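Local coordinates for protein epsin 1 (Danio rerio, PDB 5LP0) that probably binds membranes rich in phosphatidylinositol 4,5-bisphosphate through its ENTH domain, bending them and promoting clathrin-coated invaginations in endocytosis, at residues A[15-29]-A[57-71]. Sequence-based numbering, arbitrary orientation.
Sequences ATSNDPWGPSSSLMS and KNWRHVYKAMTLMEY
Lys64 and the backbone carbonyls of Ser17, Asp19 and Trp21 illustrate how one buried lysine can fix a loop that has no regular structure. Its ammonium, NZ, donates to Asp19 O at 2.8 Å, to Trp21 O nearly in line with that carbonyl, and to Ser17 O from above the carbonyl plane. The chain reaches them through a bend at chi3 (74°), with its CE against Pro23, which follows a cis peptide bond. With an alanine in place of Lys64, the three carbonyls would lose their shared donor, and the loop between helices 8-15 and 25-34 is likely to come loose from helix 59-75. Nearer the start of that helix, Asn18 ND2 gives Asn58 OD1 a straight bond of 2.9 Å, the two amides nearly coplanar, while a water joins Asn18 OD1 to Lys57 O and Arg60 N. The Arg60 guanidinium lies between Pro20 CA over one face and Trp59 CZ2 over the opposite one, both offset toward the rim. At the far end, Met28 CB sits over a face of Tyr71, 3.8 Å from the ring centroid, its sulfur oblique to the ring in a Met-aromatic contact; Met28 CG meets Leu68 CD1. Farther out, Ser17 OG accepts from Asp19 N in an ST turn, Asp54 holds His61 ND1, and Thr16 OG1 bonds to Val12 O and Arg51. Asn18, His61, Arg51 and Arg13 probably bind phosphatidylinositol 4,5-bisphosphate, as in a close relative. Beside this lipid site, three carbonyl oxygens take the ammonium's hydrogen bonds, and the Asp19 carboxylate, nearby but not touching, probably helps balance its charge.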
ATOM      1  N   ALA A  15       9.113  -2.780  -2.521  1.00 10.52           N
ATOM      2  CA  ALA A  15       8.524  -2.119  -1.373  1.00 10.22           C
ATOM      3  C   ALA A  15       7.637  -3.059  -0.565  1.00 11.16           C
ATOM      4  O   ALA A  15       7.331  -2.780   0.588  1.00 12.21           O
ATOM      5  CB  ALA A  15       7.714  -0.887  -1.818  1.00 12.26           C
ATOM      6  N   THR A  16       7.130  -4.103  -1.201  1.00  9.61           N
ATOM      7  CA  THR A  16       6.191  -5.003  -0.540  1.00 10.09           C
ATOM      8  C   THR A  16       6.696  -6.443  -0.365  1.00  9.65           C
ATOM      9  O   THR A  16       5.910  -7.389  -0.207  1.00  9.88           O
ATOM     10  CB  THR A  16       4.865  -4.993  -1.302  1.00  7.36           C
ATOM     11  OG1 THR A  16       5.067  -5.438  -2.658  1.00  9.61           O
ATOM     12  CG2 THR A  16       4.246  -3.580  -1.304  1.00 10.85           C
ATOM     13  N   SER A  17       8.008  -6.613  -0.367  1.00 12.71           N
ATOM     14  CA  SER A  17       8.606  -7.938  -0.253  1.00 13.72           C
ATOM     15  C   SER A  17       8.393  -8.571   1.124  1.00 10.08           C
ATOM     16  O   SER A  17       7.943  -7.920   2.076  1.00 10.43           O
ATOM     17  CB  SER A  17      10.117  -7.838  -0.488  1.00 15.36           C
ATOM     18  OG  SER A  17      10.736  -7.338   0.684  1.00 17.00           O
ATOM     19  N   ASN A  18       8.750  -9.837   1.242  1.00 12.61           N
ATOM     20  CA  ASN A  18       8.657 -10.504   2.533  1.00 11.44           C
ATOM     21  C   ASN A  18       9.780 -10.139   3.517  1.00 11.20           C
ATOM     22  O   ASN A  18       9.764 -10.620   4.645  1.00 15.15           O
ATOM     23  CB  ASN A  18       8.617 -12.025   2.346  1.00 11.55           C
ATOM     24  CG  ASN A  18       7.243 -12.541   1.941  1.00 10.73           C
ATOM     25  OD1 ASN A  18       6.205 -12.032   2.376  1.00 12.34           O
ATOM     26  ND2 ASN A  18       7.231 -13.575   1.106  1.00 11.62           N
ATOM     27  N   ASP A  19      10.731  -9.303   3.102  1.00 13.84           N
ATOM     28  CA  ASP A  19      11.818  -8.871   3.993  1.00 16.87           C
ATOM     29  C   ASP A  19      11.246  -8.171   5.230  1.00 12.90           C
ATOM     30  O   ASP A  19      10.331  -7.349   5.095  1.00 13.85           O
ATOM     31  CB  ASP A  19      12.764  -7.896   3.277  1.00 19.45           C
ATOM     32  CG  ASP A  19      13.537  -8.546   2.161  1.00 26.18           C
ATOM     33  OD1 ASP A  19      13.781  -9.760   2.270  1.00 27.73           O
ATOM     34  OD2 ASP A  19      13.906  -7.847   1.188  1.00 24.64           O
ATOM     35  N   PRO A  20      11.777  -8.487   6.426  1.00 15.71           N
ATOM     36  CA  PRO A  20      11.296  -7.866   7.673  1.00 20.12           C
ATOM     37  C   PRO A  20      11.829  -6.468   7.951  1.00 24.16           C
ATOM     38  O   PRO A  20      11.956  -6.070   9.109  1.00 40.66           O
ATOM     39  CB  PRO A  20      11.789  -8.833   8.753  1.00 21.52           C
ATOM     40  CG  PRO A  20      13.001  -9.453   8.163  1.00 28.65           C
ATOM     41  CD  PRO A  20      12.776  -9.538   6.682  1.00 23.73           C
ATOM     42  N   TRP A  21      12.153  -5.746   6.893  1.00 16.89           N
ATOM     43  CA  TRP A  21      12.506  -4.333   6.970  1.00 17.58           C
ATOM     44  C   TRP A  21      11.766  -3.608   5.852  1.00 16.63           C
ATOM     45  O   TRP A  21      11.286  -4.246   4.905  1.00 20.21           O
ATOM     46  CB  TRP A  21      14.027  -4.151   6.861  1.00 19.12           C
ATOM     47  CG  TRP A  21      14.655  -4.748   5.623  1.00 20.77           C
ATOM     48  CD1 TRP A  21      14.771  -4.158   4.399  1.00 22.45           C
ATOM     49  CD2 TRP A  21      15.259  -6.047   5.499  1.00 18.52           C
ATOM     50  NE1 TRP A  21      15.404  -5.003   3.521  1.00 23.99           N
ATOM     51  CE2 TRP A  21      15.710  -6.170   4.168  1.00 20.09           C
ATOM     52  CE3 TRP A  21      15.465  -7.118   6.383  1.00 15.76           C
ATOM     53  CZ2 TRP A  21      16.357  -7.315   3.701  1.00 18.77           C
ATOM     54  CZ3 TRP A  21      16.111  -8.264   5.907  1.00 18.01           C
ATOM     55  CH2 TRP A  21      16.541  -8.349   4.581  1.00 20.92           C
ATOM     56  N   GLY A  22      11.649  -2.287   5.950  1.00 18.41           N
ATOM     57  CA  GLY A  22      10.939  -1.509   4.942  1.00 19.05           C
ATOM     58  C   GLY A  22       9.431  -1.562   5.158  1.00 20.82           C
ATOM     59  O   GLY A  22       8.961  -2.073   6.173  1.00 32.75           O
ATOM     60  N   PRO A  23       8.652  -1.027   4.211  1.00 25.20           N
ATOM     61  CA  PRO A  23       9.196  -0.389   3.004  1.00 22.02           C
ATOM     62  C   PRO A  23       9.967   0.893   3.299  1.00 24.66           C
ATOM     63  O   PRO A  23       9.592   1.666   4.196  1.00 25.86           O
ATOM     64  CB  PRO A  23       7.948  -0.063   2.177  1.00 30.86           C
ATOM     65  CG  PRO A  23       6.804  -0.092   3.141  1.00 34.16           C
ATOM     66  CD  PRO A  23       7.173  -1.037   4.232  1.00 23.71           C
ATOM     67  N   SER A  24      11.034   1.111   2.543  1.00 25.58           N
ATOM     68  CA  SER A  24      11.812   2.331   2.657  1.00 25.34           C
ATOM     69  C   SER A  24      11.038   3.600   2.232  1.00 28.94           C
ATOM     70  O   SER A  24      10.337   3.621   1.215  1.00 27.93           O
ATOM     71  CB  SER A  24      13.060   2.225   1.795  1.00 23.34           C
ATOM     72  OG  SER A  24      13.490   3.520   1.432  1.00 32.36           O
ATOM     73  N   SER A  25      11.220   4.676   2.993  1.00 31.59           N
ATOM     74  CA  SER A  25      10.511   5.933   2.759  0.56 31.06           C
ATOM     75  C   SER A  25      10.917   6.601   1.454  1.00 29.32           C
ATOM     76  O   SER A  25      10.109   7.239   0.797  1.00 30.68           O
ATOM     77  CB  SER A  25      10.799   6.912   3.895  0.56 35.10           C
ATOM     78  OG  SER A  25      12.050   7.545   3.687  0.56 34.58           O
ATOM     79  N   SER A  26      12.184   6.479   1.083  1.00 25.00           N
ATOM     80  CA  SER A  26      12.631   7.087  -0.170  1.00 29.75           C
ATOM     81  C   SER A  26      12.045   6.332  -1.371  1.00 27.09           C
ATOM     82  O   SER A  26      11.669   6.932  -2.386  1.00 25.26           O
ATOM     83  CB  SER A  26      14.158   7.126  -0.250  1.00 34.83           C
ATOM     84  OG  SER A  26      14.710   5.823  -0.238  1.00 40.36           O
ATOM     85  N   LEU A  27      11.940   5.014  -1.242  1.00 24.62           N
ATOM     86  CA  LEU A  27      11.365   4.212  -2.312  1.00 22.20           C
ATOM     87  C   LEU A  27       9.891   4.556  -2.410  1.00 14.73           C
ATOM     88  O   LEU A  27       9.350   4.749  -3.511  1.00 12.98           O
ATOM     89  CB  LEU A  27      11.560   2.723  -2.043  1.00 22.99           C
ATOM     90  CG  LEU A  27      10.967   1.755  -3.070  1.00 18.32           C
ATOM     91  CD1 LEU A  27      11.402   2.091  -4.482  1.00 22.32           C
ATOM     92  CD2 LEU A  27      11.361   0.311  -2.726  1.00 19.89           C
ATOM     93  N   MET A  28       9.237   4.671  -1.258  1.00 15.85           N
ATOM     94  CA  MET A  28       7.824   4.982  -1.263  1.00 14.59           C
ATOM     95  C   MET A  28       7.629   6.356  -1.907  1.00 13.26           C
ATOM     96  O   MET A  28       6.680   6.553  -2.648  1.00 12.65           O
ATOM     97  CB  MET A  28       7.180   4.899   0.134  1.00 15.14           C
ATOM     98  CG  MET A  28       6.956   3.425   0.666  1.00 14.39           C
ATOM     99  SD  MET A  28       5.854   3.288   2.110  1.00 19.75           S
ATOM    100  CE  MET A  28       6.869   4.123   3.311  1.00 26.67           C
ATOM    101  N   SER A  29       8.535   7.303  -1.660  1.00 15.36           N
ATOM    102  CA  SER A  29       8.404   8.621  -2.265  1.00 14.92           C
ATOM    103  C   SER A  29       8.525   8.546  -3.785  1.00 14.13           C
ATOM    104  O   SER A  29       7.797   9.219  -4.497  1.00 14.25           O
ATOM    105  CB  SER A  29       9.448   9.577  -1.696  1.00 22.62           C
ATOM    106  OG  SER A  29       9.302  10.867  -2.263  1.00 22.68           O
ATOM    107  N   LYS A  57       1.987 -17.666   4.305  1.00 10.71           N
ATOM    108  CA  LYS A  57       3.397 -17.349   4.515  0.87  8.51           C
ATOM    109  C   LYS A  57       3.813 -16.065   3.806  1.00 10.19           C
ATOM    110  O   LYS A  57       4.879 -15.505   4.086  1.00 12.77           O
ATOM    111  CB  LYS A  57       4.279 -18.522   4.056  0.87 12.15           C
ATOM    112  CG  LYS A  57       4.311 -18.731   2.551  0.87 12.05           C
ATOM    113  CD  LYS A  57       5.139 -19.939   2.189  0.87 13.97           C
ATOM    114  CE  LYS A  57       5.024 -20.275   0.720  0.87 20.71           C
ATOM    115  NZ  LYS A  57       5.803 -21.506   0.389  0.87 27.26           N
ATOM    116  N   ASN A  58       2.970 -15.596   2.888  1.00  9.15           N
ATOM    117  CA  ASN A  58       3.218 -14.325   2.193  1.00  8.51           C
ATOM    118  C   ASN A  58       2.461 -13.163   2.829  1.00  7.10           C
ATOM    119  O   ASN A  58       2.282 -12.120   2.213  1.00  7.74           O
ATOM    120  CB  ASN A  58       2.836 -14.444   0.727  1.00 10.01           C
ATOM    121  CG  ASN A  58       3.809 -15.287  -0.055  1.00 10.72           C
ATOM    122  OD1 ASN A  58       5.030 -15.107   0.024  1.00 11.27           O
ATOM    123  ND2 ASN A  58       3.277 -16.237  -0.801  1.00 14.44           N
ATOM    124  N   TRP A  59       2.049 -13.321   4.081  1.00  8.97           N
ATOM    125  CA  TRP A  59       1.312 -12.280   4.799  1.00  8.24           C
ATOM    126  C   TRP A  59       2.001 -10.913   4.804  1.00  7.84           C
ATOM    127  O   TRP A  59       1.319  -9.865   4.783  1.00  7.98           O
ATOM    128  CB  TRP A  59       1.041 -12.697   6.238  1.00 10.05           C
ATOM    129  CG  TRP A  59       2.270 -12.718   7.084  1.00  9.33           C
ATOM    130  CD1 TRP A  59       3.119 -13.780   7.288  1.00 12.36           C
ATOM    131  CD2 TRP A  59       2.792 -11.634   7.857  1.00 10.89           C
ATOM    132  NE1 TRP A  59       4.139 -13.405   8.119  1.00 12.56           N
ATOM    133  CE2 TRP A  59       3.957 -12.100   8.497  1.00 13.24           C
ATOM    134  CE3 TRP A  59       2.382 -10.310   8.077  1.00 11.06           C
ATOM    135  CZ2 TRP A  59       4.726 -11.290   9.331  1.00 16.07           C
ATOM    136  CZ3 TRP A  59       3.149  -9.507   8.906  1.00 14.73           C
ATOM    137  CH2 TRP A  59       4.301 -10.003   9.531  1.00 14.90           C
ATOM    138  N   ARG A  60       3.335 -10.880   4.810  1.00  7.65           N
ATOM    139  CA  ARG A  60       4.017  -9.592   4.892  1.00  8.43           C
ATOM    140  C   ARG A  60       3.838  -8.809   3.573  1.00  7.59           C
ATOM    141  O   ARG A  60       3.899  -7.591   3.574  1.00  8.99           O
ATOM    142  CB  ARG A  60       5.499  -9.734   5.226  1.00 11.60           C
ATOM    143  CG  ARG A  60       6.005  -8.506   5.964  1.00 18.87           C
ATOM    144  CD  ARG A  60       7.505  -8.537   6.168  1.00 18.39           C
ATOM    145  NE  ARG A  60       7.921  -9.755   6.854  1.00 21.72           N
ATOM    146  CZ  ARG A  60       8.035  -9.879   8.171  1.00 25.19           C
ATOM    147  NH1 ARG A  60       7.764  -8.856   8.973  1.00 23.67           N
ATOM    148  NH2 ARG A  60       8.423 -11.040   8.688  1.00 29.45           N
ATOM    149  N   HIS A  61       3.588  -9.500   2.462  1.00  7.39           N
ATOM    150  CA  HIS A  61       3.218  -8.827   1.213  1.00  6.12           C
ATOM    151  C   HIS A  61       2.001  -7.979   1.484  1.00  6.22           C
ATOM    152  O   HIS A  61       1.922  -6.842   1.028  1.00  7.31           O
ATOM    153  CB  HIS A  61       2.832  -9.831   0.118  1.00  6.14           C
ATOM    154  CG  HIS A  61       3.989 -10.541  -0.510  1.00  6.46           C
ATOM    155  ND1 HIS A  61       3.816 -11.514  -1.471  1.00  7.89           N
ATOM    156  CD2 HIS A  61       5.324 -10.435  -0.310  1.00  7.71           C
ATOM    157  CE1 HIS A  61       5.000 -11.967  -1.851  1.00 11.13           C
ATOM    158  NE2 HIS A  61       5.929 -11.315  -1.180  1.00 12.51           N
ATOM    159  N   VAL A  62       1.045  -8.531   2.223  1.00  6.08           N
ATOM    160  CA  VAL A  62      -0.238  -7.860   2.430  1.00  6.88           C
ATOM    161  C   VAL A  62      -0.037  -6.699   3.400  1.00  7.41           C
ATOM    162  O   VAL A  62      -0.488  -5.571   3.170  1.00  6.09           O
ATOM    163  CB  VAL A  62      -1.290  -8.846   3.037  1.00  7.12           C
ATOM    164  CG1 VAL A  62      -2.645  -8.145   3.228  1.00  5.79           C
ATOM    165  CG2 VAL A  62      -1.462 -10.088   2.171  1.00  7.40           C
ATOM    166  N   TYR A  63       0.674  -6.958   4.492  1.00  6.00           N
ATOM    167  CA  TYR A  63       0.938  -5.924   5.490  1.00  4.51           C
ATOM    168  C   TYR A  63       1.696  -4.736   4.876  1.00  6.98           C
ATOM    169  O   TYR A  63       1.269  -3.579   4.999  1.00  6.09           O
ATOM    170  CB  TYR A  63       1.733  -6.550   6.630  1.00  7.76           C
ATOM    171  CG  TYR A  63       1.958  -5.641   7.808  1.00  8.82           C
ATOM    172  CD1 TYR A  63       0.948  -5.391   8.723  1.00  8.15           C
ATOM    173  CD2 TYR A  63       3.193  -5.034   8.009  1.00 11.63           C
ATOM    174  CE1 TYR A  63       1.159  -4.571   9.813  1.00 10.93           C
ATOM    175  CE2 TYR A  63       3.407  -4.210   9.087  1.00 18.85           C
ATOM    176  CZ  TYR A  63       2.386  -3.981   9.985  1.00 14.61           C
ATOM    177  OH  TYR A  63       2.613  -3.161  11.070  1.00 19.86           O
ATOM    178  N   LYS A  64       2.799  -5.019   4.176  1.00  5.89           N
ATOM    179  CA  LYS A  64       3.613  -3.961   3.565  1.00  7.26           C
ATOM    180  C   LYS A  64       2.894  -3.249   2.402  1.00  6.00           C
ATOM    181  O   LYS A  64       3.069  -2.040   2.203  1.00  7.81           O
ATOM    182  CB  LYS A  64       4.979  -4.512   3.146  1.00  8.03           C
ATOM    183  CG  LYS A  64       5.854  -4.850   4.361  1.00  8.65           C
ATOM    184  CD  LYS A  64       7.119  -5.657   4.049  1.00 11.91           C
ATOM    185  CE  LYS A  64       8.167  -4.785   3.376  1.00 14.63           C
ATOM    186  NZ  LYS A  64       9.380  -5.598   3.063  1.00 14.74           N
ATOM    187  N   ALA A  65       2.068  -3.974   1.662  1.00  5.84           N
ATOM    188  CA  ALA A  65       1.252  -3.343   0.623  1.00  5.45           C
ATOM    189  C   ALA A  65       0.275  -2.369   1.246  1.00  6.25           C
ATOM    190  O   ALA A  65      -0.012  -1.326   0.637  1.00  6.36           O
ATOM    191  CB  ALA A  65       0.524  -4.385  -0.224  1.00  6.65           C
ATOM    192  N   MET A  66      -0.183  -2.621   2.475  1.00  5.65           N
ATOM    193  CA  MET A  66      -1.122  -1.675   3.096  1.00  5.70           C
ATOM    194  C   MET A  66      -0.336  -0.447   3.561  1.00  7.41           C
ATOM    195  O   MET A  66      -0.822   0.683   3.438  1.00  8.30           O
ATOM    196  CB  MET A  66      -1.882  -2.275   4.279  1.00  6.73           C
ATOM    197  CG  MET A  66      -3.039  -3.161   3.868  1.00  5.72           C
ATOM    198  SD  MET A  66      -4.104  -3.607   5.252  1.00  9.10           S
ATOM    199  CE  MET A  66      -2.996  -4.783   6.020  1.00  7.89           C
ATOM    200  N   THR A  67       0.884  -0.639   4.058  1.00  6.34           N
ATOM    201  CA  THR A  67       1.733   0.495   4.418  1.00  6.95           C
ATOM    202  C   THR A  67       2.006   1.348   3.185  1.00  7.78           C
ATOM    203  O   THR A  67       1.876   2.567   3.223  1.00  7.82           O
ATOM    204  CB  THR A  67       3.015   0.016   5.024  1.00  7.07           C
ATOM    205  OG1 THR A  67       2.687  -0.702   6.220  1.00 11.65           O
ATOM    206  CG2 THR A  67       3.929   1.195   5.364  1.00  9.62           C
ATOM    207  N   LEU A  68       2.323   0.701   2.069  1.00  6.42           N
ATOM    208  CA  LEU A  68       2.558   1.432   0.834  1.00  4.75           C
ATOM    209  C   LEU A  68       1.275   2.120   0.361  1.00  7.20           C
ATOM    210  O   LEU A  68       1.296   3.306   0.005  1.00  7.82           O
ATOM    211  CB  LEU A  68       3.115   0.500  -0.231  1.00  6.90           C
ATOM    212  CG  LEU A  68       3.265   1.147  -1.606  1.00  5.71           C
ATOM    213  CD1 LEU A  68       4.271   2.297  -1.552  1.00  9.70           C
ATOM    214  CD2 LEU A  68       3.700   0.120  -2.625  1.00  9.01           C
ATOM    215  N   MET A  69       0.154   1.419   0.353  1.00  6.82           N
ATOM    216  CA  MET A  69      -1.081   2.018  -0.110  1.00  7.55           C
ATOM    217  C   MET A  69      -1.428   3.228   0.748  1.00  6.43           C
ATOM    218  O   MET A  69      -1.812   4.270   0.204  1.00  8.40           O
ATOM    219  CB  MET A  69      -2.235   1.018  -0.121  1.00  7.46           C
ATOM    220  CG  MET A  69      -3.441   1.552  -0.901  1.00  8.25           C
ATOM    221  SD  MET A  69      -3.119   1.713  -2.700  1.00 11.33           S
ATOM    222  CE  MET A  69      -3.857   0.199  -3.296  1.00 13.51           C
ATOM    223  N   GLU A  70      -1.283   3.135   2.063  1.00  7.13           N
ATOM    224  CA  GLU A  70      -1.543   4.275   2.919  1.00 10.21           C
ATOM    225  C   GLU A  70      -0.667   5.468   2.533  1.00  8.96           C
ATOM    226  O   GLU A  70      -1.138   6.612   2.417  1.00  8.79           O
ATOM    227  CB  GLU A  70      -1.292   3.901   4.370  1.00 11.73           C
ATOM    228  CG  GLU A  70      -1.515   5.071   5.317  1.00 16.09           C
ATOM    229  CD  GLU A  70      -1.290   4.698   6.758  1.00 22.95           C
ATOM    230  OE1 GLU A  70      -0.677   3.642   7.034  1.00 30.88           O
ATOM    231  OE2 GLU A  70      -1.744   5.464   7.629  1.00 25.90           O
ATOM    232  N   TYR A  71       0.616   5.211   2.350  1.00  7.75           N
ATOM    233  CA  TYR A  71       1.545   6.267   1.961  1.00  8.19           C
ATOM    234  C   TYR A  71       1.125   6.905   0.629  1.00  8.71           C
ATOM    235  O   TYR A  71       1.172   8.124   0.468  1.00 11.00           O
ATOM    236  CB  TYR A  71       2.956   5.699   1.849  1.00 10.61           C
ATOM    237  CG  TYR A  71       4.003   6.746   1.535  1.00 10.16           C
ATOM    238  CD1 TYR A  71       4.685   7.374   2.545  1.00 11.78           C
ATOM    239  CD2 TYR A  71       4.300   7.099   0.229  1.00 12.24           C
ATOM    240  CE1 TYR A  71       5.654   8.306   2.277  1.00 11.16           C
ATOM    241  CE2 TYR A  71       5.256   8.061  -0.055  1.00 17.16           C
ATOM    242  CZ  TYR A  71       5.919   8.668   0.977  1.00 14.90           C
ATOM    243  OH  TYR A  71       6.875   9.618   0.724  1.00 18.48           O
TER
HETATM  244  O   HOH W   1       5.427 -12.936   4.791  1.00 11.77           O